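Local coordinates for protein phosphoribosylglycinamide synthetase (Anaerococcus prevotii, PDB 4DIM) that probably acts as an ATP-dependent ligase of the ATP-grasp superfamily, binding ATP and metal ions, probably manganese, at residues A[349-355]-A[375-381]; A[125-131]-A[183-189]. One frame throughout, in Å; residues are numbered along the deposited sequence.

Interaction 1. Residues A[349-355]-A[375-381]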
loop_
_atom_site.group_PDB
_atom_site.type_symbol
_atom_site.label_atom_id
_atom_site.label_comp_id
_atom_site.label_asym_id
_atom_site.label_seq_id
_atom_site.Cartn_x
_atom_site.Cartn_y
_atom_site.Cartn_z
ATOM N N ASP A 349 -24.839 3.275 -11.386
ATOM C CA ASP A 349 -24.235 4.063 -10.306
ATOM C C ASP A 349 -23.517 3.185 -9.260
ATOM O O ASP A 349 -22.695 3.718 -8.513
ATOM C CB ASP A 349 -25.289 4.940 -9.615
ATOM C CG ASP A 349 -25.843 6.039 -10.505
ATOM O OD1 ASP A 349 -25.545 6.024 -11.737
ATOM O OD2 ASP A 349 -26.577 6.913 -9.981
ATOM N N ASP A 350 -23.821 1.864 -9.204
ATOM C CA ASP A 350 -23.132 0.906 -8.328
ATOM C C ASP A 350 -21.799 0.456 -8.962
ATOM O O ASP A 350 -20.981 -0.129 -8.273
ATOM C CB ASP A 350 -24.027 -0.309 -7.978
ATOM C CG ASP A 350 -25.062 -0.032 -6.891
ATOM O OD1 ASP A 350 -25.074 1.109 -6.345
ATOM O OD2 ASP A 350 -25.865 -0.950 -6.589
ATOM N N ILE A 351 -21.575 0.751 -10.249
ATOM C CA ILE A 351 -20.296 0.521 -10.919
ATOM C C ILE A 351 -19.581 1.845 -10.793
ATOM O O ILE A 351 -19.973 2.840 -11.412
ATOM C CB ILE A 351 -20.404 0.041 -12.391
ATOM C CG1 ILE A 351 -21.295 -1.210 -12.513
ATOM C CG2 ILE A 351 -19.007 -0.254 -12.940
ATOM C CD1 ILE A 351 -21.573 -1.630 -13.889
ATOM N N VAL A 352 -18.608 1.875 -9.900
ATOM C CA VAL A 352 -17.814 3.053 -9.620
ATOM C C VAL A 352 -16.815 3.266 -10.746
ATOM O O VAL A 352 -16.586 4.396 -11.165
ATOM C CB VAL A 352 -17.111 2.873 -8.264
ATOM C CG1 VAL A 352 -16.088 3.970 -8.024
ATOM C CG2 VAL A 352 -18.138 2.795 -7.129
ATOM N N GLU A 353 -16.184 2.190 -11.200
ATOM C CA GLU A 353 -15.164 2.288 -12.223
ATOM C C GLU A 353 -15.023 1.012 -13.029
ATOM O O GLU A 353 -15.154 -0.077 -12.480
ATOM C CB GLU A 353 -13.820 2.599 -11.560
ATOM C CG GLU A 353 -12.805 3.197 -12.497
ATOM C CD GLU A 353 -11.405 3.245 -11.933
ATOM O OE1 GLU A 353 -11.190 3.891 -10.879
ATOM O OE2 GLU A 353 -10.514 2.623 -12.553
ATOM N N ILE A 354 -14.818 1.179 -14.346
ATOM C CA ILE A 354 -14.459 0.141 -15.314
ATOM C C ILE A 354 -13.458 0.798 -16.206
ATOM O O ILE A 354 -13.850 1.586 -17.066
ATOM C CB ILE A 354 -15.597 -0.534 -16.139
ATOM C CG1 ILE A 354 -16.478 -1.440 -15.263
ATOM C CG2 ILE A 354 -14.970 -1.376 -17.276
ATOM C CD1 ILE A 354 -17.780 -1.920 -15.958
ATOM N N THR A 355 -12.171 0.546 -15.986
ATOM C CA THR A 355 -11.156 1.143 -16.844
ATOM C C THR A 355 -10.260 0.077 -17.395
ATOM O O THR A 355 -9.920 -0.880 -16.696
ATOM C CB THR A 355 -10.339 2.211 -16.090
ATOM O OG1 THR A 355 -9.713 1.627 -14.954
ATOM C CG2 THR A 355 -11.188 3.419 -15.688
ATOM N N GLY A 375 -6.987 -4.209 -16.851
ATOM C CA GLY A 375 -7.784 -3.104 -16.346
ATOM C C GLY A 375 -8.182 -3.329 -14.915
ATOM O O GLY A 375 -7.572 -4.145 -14.215
ATOM N N GLN A 376 -9.232 -2.628 -14.493
ATOM C CA GLN A 376 -9.768 -2.763 -13.147
ATOM C C GLN A 376 -11.217 -2.365 -13.094
ATOM O O GLN A 376 -11.668 -1.513 -13.869
ATOM C CB GLN A 376 -8.977 -1.934 -12.134
ATOM C CG GLN A 376 -9.137 -0.424 -12.303
ATOM C CD GLN A 376 -8.120 0.335 -11.516
ATOM O OE1 GLN A 376 -7.074 -0.170 -11.126
ATOM N NE2 GLN A 376 -8.356 1.587 -11.341
ATOM N N ILE A 377 -11.926 -2.983 -12.146
ATOM C CA ILE A 377 -13.345 -2.818 -11.885
ATOM C C ILE A 377 -13.538 -2.461 -10.431
ATOM O O ILE A 377 -13.001 -3.142 -9.562
ATOM C CB ILE A 377 -14.126 -4.132 -12.196
ATOM C CG1 ILE A 377 -13.958 -4.572 -13.681
ATOM C CG2 ILE A 377 -15.619 -3.986 -11.824
ATOM C CD1 ILE A 377 -14.319 -5.991 -13.912
ATOM N N ILE A 378 -14.389 -1.460 -10.166
ATOM C CA ILE A 378 -14.767 -1.098 -8.821
ATOM C C ILE A 378 -16.292 -1.019 -8.750
ATOM O O ILE A 378 -16.930 -0.324 -9.532
ATOM C CB ILE A 378 -14.123 0.191 -8.280
ATOM C CG1 ILE A 378 -12.656 0.261 -8.610
ATOM C CG2 ILE A 378 -14.356 0.267 -6.743
ATOM C CD1 ILE A 378 -12.074 1.536 -8.319
ATOM N N VAL A 379 -16.850 -1.728 -7.767
ATOM C CA VAL A 379 -18.278 -1.740 -7.476
ATOM C C VAL A 379 -18.488 -1.457 -5.983
ATOM O O VAL A 379 -17.556 -1.611 -5.181
ATOM C CB VAL A 379 -18.965 -3.027 -7.899
ATOM C CG1 VAL A 379 -18.731 -3.284 -9.387
ATOM C CG2 VAL A 379 -18.503 -4.211 -7.059
ATOM N N LYS A 380 -19.705 -0.958 -5.668
ATOM C CA LYS A 380 -20.218 -0.653 -4.335
ATOM C C LYS A 380 -21.647 -1.209 -4.252
ATOM O O LYS A 380 -22.334 -1.214 -5.270
ATOM C CB LYS A 380 -20.178 0.879 -4.035
ATOM C CG LYS A 380 -21.049 1.763 -4.934
ATOM C CD LYS A 380 -20.979 3.211 -4.474
ATOM C CE LYS A 380 -21.637 4.236 -5.362
ATOM N NZ LYS A 380 -23.085 3.959 -5.619
ATOM N N GLU A 381 -22.107 -1.650 -3.067
ATOM C CA GLU A 381 -23.456 -2.233 -2.883
ATOM C C GLU A 381 -23.711 -2.427 -1.346
ATOM O O GLU A 381 -22.809 -2.145 -0.580
ATOM C CB GLU A 381 -23.530 -3.556 -3.683
ATOM C CG GLU A 381 -24.876 -4.242 -3.794
ATOM C CD GLU A 381 -26.163 -3.513 -4.113
ATOM O OE1 GLU A 381 -26.639 -3.640 -5.266
ATOM O OE2 GLU A 381 -26.814 -3.052 -3.145
#
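The carboxylate of E353 reaches across to the end of Q376, and the two side chains cross at a slant. Q376 NE2 donates to E353 OE2 at 2.7 Å. The bond is nearly straight and lies in the amide plane of Q376, but it meets the syn side of OE2 somewhat out of the carboxylate plane. T355 OG1 donates to the anti lone pair of the same E353 OE2, also at 2.7 Å, so two donors grip one oxygen. E353 CG is anti to the backbone N (chi1 -159°), and the extended chain passes I378, whose CD1 lies 3.8 Å from E353 CB. With an alanine in place of this glutamate the carboxylate is gone, and the Q376 amide and T355 hydroxyl would probably lose their shared acceptor.

The two strands run antiparallel at the edge of the eight-stranded antiparallel sheet, with 351-356 outermost. A classic beta bulge interrupts the pairing: V352 N and E353 N both donate to I378 O, and the V352 bond is the more bent. I378 N in turn donates to E353 O, and past the bulge T355 and Q376 form a hydrogen-bonded pair. V352 CB packs against I378 CB at 4.0 Å, and I291 of helix 285-293 touches both side chains. On the face that carries I351, I354, I377 and V379, I354 CG1 meets I377 CG1, and helix 384-395 covers I377 and V379. K380 arches over V352 CG2. The bend at chi4 (57°) brings K380 NZ within 2.9 Å of D349 O, above the carbonyl plane, and K380 NZ forms a looser salt bridge with D350 OD1 at 3.6 Å.

Interaction 2. Residues A[125-131]-A[183-189]; sequences ARHFVVR and DYCIVEE
R126 and E189 make a charged and polar grip at one end of this antiparallel pair. R126 NH2 donates to E189 OE1 at 3.1 Å. The oxygen lies in the guanidinium plane, while the nitrogen sits above the carboxylate plane; the two planes are 54° apart. The bend of R126 at chi3 (-62°) folds the guanidinium back to this carboxylate. E189 OE2 accepts from R126 N at 2.8 Å, met on its anti side and out of the carboxylate plane, and OE1 also accepts from K144 N. At the far end R131 NE lies 3.3 Å from D183 OD2. This salt bridge rests on charge alone, since the oxygen is well out of the guanidinium plane.

Backbone bonds join the two segments along their length. F128 and V187 exchange a reciprocal pair, E189 N donates to R126 O, and C185 N donates to V130 O.

Apolar contacts fall into two groups. The side chains of V129 and I186 lie side by side, with CG1 to CG1 at 3.7 Å, and Y111 of helix 110-120 touches both. V130 CG1 packs on C185 CB at 3.7 Å and also reaches V187 CG1, which touches F128 CB. Helices 133-141 and 166-179 cover this second group.

Strand 127-128 is an edge strand, and 186-189 lies inside the small four-stranded antiparallel sheet packed with helices, consistent with the smaller subdomain of ATP-grasp enzymes.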
loop_
_atom_site.group_PDB
_atom_site.type_symbol
_atom_site.label_atom_id
_atom_site.label_comp_id
_atom_site.label_asym_id
_atom_site.label_seq_id
_atom_site.Cartn_x
_atom_site.Cartn_y
_atom_site.Cartn_z
ATOM N N ALA A 125 5.702 -10.176 14.442
ATOM C CA ALA A 125 6.623 -11.333 14.417
ATOM C C ALA A 125 7.985 -10.871 14.949
ATOM O O ALA A 125 8.694 -10.130 14.276
ATOM C CB ALA A 125 6.781 -11.877 12.996
ATOM N N ARG A 126 8.320 -11.250 16.171
ATOM C CA ARG A 126 9.551 -10.803 16.812
ATOM C C ARG A 126 10.753 -11.486 16.182
ATOM O O ARG A 126 10.620 -12.600 15.667
ATOM C CB ARG A 126 9.484 -11.108 18.319
ATOM C CG ARG A 126 8.332 -10.376 19.060
ATOM C CD ARG A 126 8.159 -10.821 20.514
ATOM N NE ARG A 126 7.802 -12.240 20.606
ATOM C CZ ARG A 126 7.732 -12.948 21.729
ATOM N NH1 ARG A 126 7.973 -12.371 22.907
ATOM N NH2 ARG A 126 7.415 -14.237 21.689
ATOM N N HIS A 127 11.921 -10.819 16.210
ATOM C CA HIS A 127 13.130 -11.398 15.616
ATOM C C HIS A 127 14.382 -11.113 16.394
ATOM O O HIS A 127 14.532 -10.083 17.063
ATOM C CB HIS A 127 13.344 -10.918 14.167
ATOM C CG HIS A 127 13.837 -9.506 14.019
ATOM N ND1 HIS A 127 15.180 -9.197 14.001
ATOM C CD2 HIS A 127 13.134 -8.372 13.845
ATOM C CE1 HIS A 127 15.251 -7.888 13.815
ATOM N NE2 HIS A 127 14.043 -7.351 13.701
ATOM N N PHE A 128 15.333 -12.014 16.198
ATOM C CA PHE A 128 16.641 -11.905 16.815
ATOM C C PHE A 128 17.746 -12.059 15.767
ATOM O O PHE A 128 17.695 -12.958 14.919
ATOM C CB PHE A 128 16.764 -12.946 17.940
ATOM C CG PHE A 128 16.068 -12.478 19.192
ATOM C CD1 PHE A 128 16.619 -11.472 19.977
ATOM C CD2 PHE A 128 14.803 -12.937 19.510
ATOM C CE1 PHE A 128 15.961 -11.003 21.112
ATOM C CE2 PHE A 128 14.133 -12.465 20.648
ATOM C CZ PHE A 128 14.725 -11.512 21.453
ATOM N N VAL A 129 18.745 -11.159 15.856
ATOM C CA VAL A 129 19.921 -11.114 14.959
ATOM C C VAL A 129 21.062 -11.968 15.598
ATOM O O VAL A 129 21.995 -11.441 16.192
ATOM C CB VAL A 129 20.378 -9.658 14.596
ATOM C CG1 VAL A 129 19.609 -9.113 13.393
ATOM C CG2 VAL A 129 20.249 -8.688 15.779
ATOM N N VAL A 130 20.916 -13.297 15.501
ATOM C CA VAL A 130 21.832 -14.322 16.025
ATOM C C VAL A 130 23.212 -14.320 15.274
ATOM O O VAL A 130 23.267 -14.040 14.081
ATOM C CB VAL A 130 21.141 -15.731 15.949
ATOM C CG1 VAL A 130 20.596 -16.048 14.559
ATOM C CG2 VAL A 130 22.057 -16.853 16.400
ATOM N N ARG A 131 24.316 -14.637 15.985
ATOM C CA ARG A 131 25.684 -14.751 15.406
ATOM C C ARG A 131 26.344 -16.148 15.683
ATOM O O ARG A 131 27.384 -16.415 15.094
ATOM C CB ARG A 131 26.615 -13.603 15.893
ATOM C CG ARG A 131 26.504 -12.368 14.994
ATOM C CD ARG A 131 27.031 -11.067 15.577
ATOM N NE ARG A 131 26.738 -9.933 14.689
ATOM C CZ ARG A 131 27.129 -8.674 14.886
ATOM N NH1 ARG A 131 27.852 -8.352 15.956
ATOM N NH2 ARG A 131 26.803 -7.727 14.013
ATOM N N ASP A 183 28.265 -12.366 8.835
ATOM C CA ASP A 183 28.560 -13.283 9.961
ATOM C C ASP A 183 27.284 -13.572 10.765
ATOM O O ASP A 183 27.364 -14.255 11.786
ATOM C CB ASP A 183 29.670 -12.757 10.906
ATOM C CG ASP A 183 29.306 -11.644 11.898
ATOM O OD1 ASP A 183 30.224 -11.179 12.638
ATOM O OD2 ASP A 183 28.117 -11.231 11.931
ATOM N N TYR A 184 26.122 -13.045 10.340
ATOM C CA TYR A 184 24.912 -13.233 11.106
ATOM C C TYR A 184 23.771 -13.697 10.248
ATOM O O TYR A 184 23.796 -13.662 9.019
ATOM C CB TYR A 184 24.554 -11.946 11.855
ATOM C CG TYR A 184 24.127 -10.813 10.967
ATOM C CD1 TYR A 184 22.778 -10.529 10.765
ATOM C CD2 TYR A 184 25.064 -10.014 10.327
ATOM C CE1 TYR A 184 22.372 -9.514 9.900
ATOM C CE2 TYR A 184 24.675 -8.997 9.455
ATOM C CZ TYR A 184 23.323 -8.740 9.254
ATOM O OH TYR A 184 22.931 -7.720 8.412
ATOM N N CYS A 185 22.765 -14.131 10.967
ATOM C CA CYS A 185 21.523 -14.744 10.581
ATOM C C CYS A 185 20.357 -14.023 11.269
ATOM O O CYS A 185 20.543 -13.311 12.264
ATOM C CB CYS A 185 21.566 -16.206 11.019
ATOM S SG CYS A 185 21.290 -17.381 9.688
ATOM N N ILE A 186 19.143 -14.278 10.789
ATOM C CA ILE A 186 17.962 -13.778 11.447
ATOM C C ILE A 186 17.110 -14.991 11.713
ATOM O O ILE A 186 16.868 -15.814 10.825
ATOM C CB ILE A 186 17.230 -12.622 10.701
ATOM C CG1 ILE A 186 18.024 -11.310 10.938
ATOM C CG2 ILE A 186 15.788 -12.426 11.208
ATOM C CD1 ILE A 186 17.654 -10.161 10.078
ATOM N N VAL A 187 16.769 -15.157 12.980
ATOM C CA VAL A 187 15.808 -16.168 13.410
ATOM C C VAL A 187 14.558 -15.344 13.737
ATOM O O VAL A 187 14.621 -14.383 14.518
ATOM C CB VAL A 187 16.276 -17.130 14.542
ATOM C CG1 VAL A 187 16.572 -16.394 15.855
ATOM C CG2 VAL A 187 15.241 -18.221 14.759
ATOM N N GLU A 188 13.478 -15.611 13.027
ATOM C CA GLU A 188 12.244 -14.834 13.204
ATOM C C GLU A 188 11.057 -15.739 13.380
ATOM O O GLU A 188 10.972 -16.778 12.732
ATOM C CB GLU A 188 12.033 -13.915 11.984
ATOM C CG GLU A 188 10.861 -12.974 12.112
ATOM C CD GLU A 188 10.710 -12.003 10.972
ATOM O OE1 GLU A 188 10.260 -12.436 9.886
ATOM O OE2 GLU A 188 10.977 -10.799 11.184
ATOM N N GLU A 189 10.102 -15.308 14.209
ATOM C CA GLU A 189 8.845 -16.037 14.403
ATOM C C GLU A 189 8.121 -16.173 13.083
ATOM O O GLU A 189 7.994 -15.194 12.325
ATOM C CB GLU A 189 7.919 -15.300 15.376
ATOM C CG GLU A 189 8.399 -15.219 16.812
ATOM C CD GLU A 189 7.403 -14.505 17.704
ATOM O OE1 GLU A 189 7.047 -15.055 18.772
ATOM O OE2 GLU A 189 6.995 -13.377 17.346
#

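How the interactions relate
Interaction 2 comes first along the chain and closes before interaction 1 opens. Their centres are 44 Å apart and their nearest atoms about 30 Å, on opposite sides of the chain's centre. Both join an outermost strand to its neighbour in an antiparallel sheet, but the sheets differ. Interaction 2 belongs to the four-stranded sheet 127-128, 186-189, 147-150 and 161-163. Interaction 1 lies at one edge of the eight-stranded sheet, where the late strands 323-329, 375-381 and 351-356 continue the strands between 194 and 277. The two contacts share no helix or strand. As in other ATP-grasp enzymes, the small sheet of interaction 2 probably belongs to a subdomain enclosing ATP; interaction 1 lies far from it.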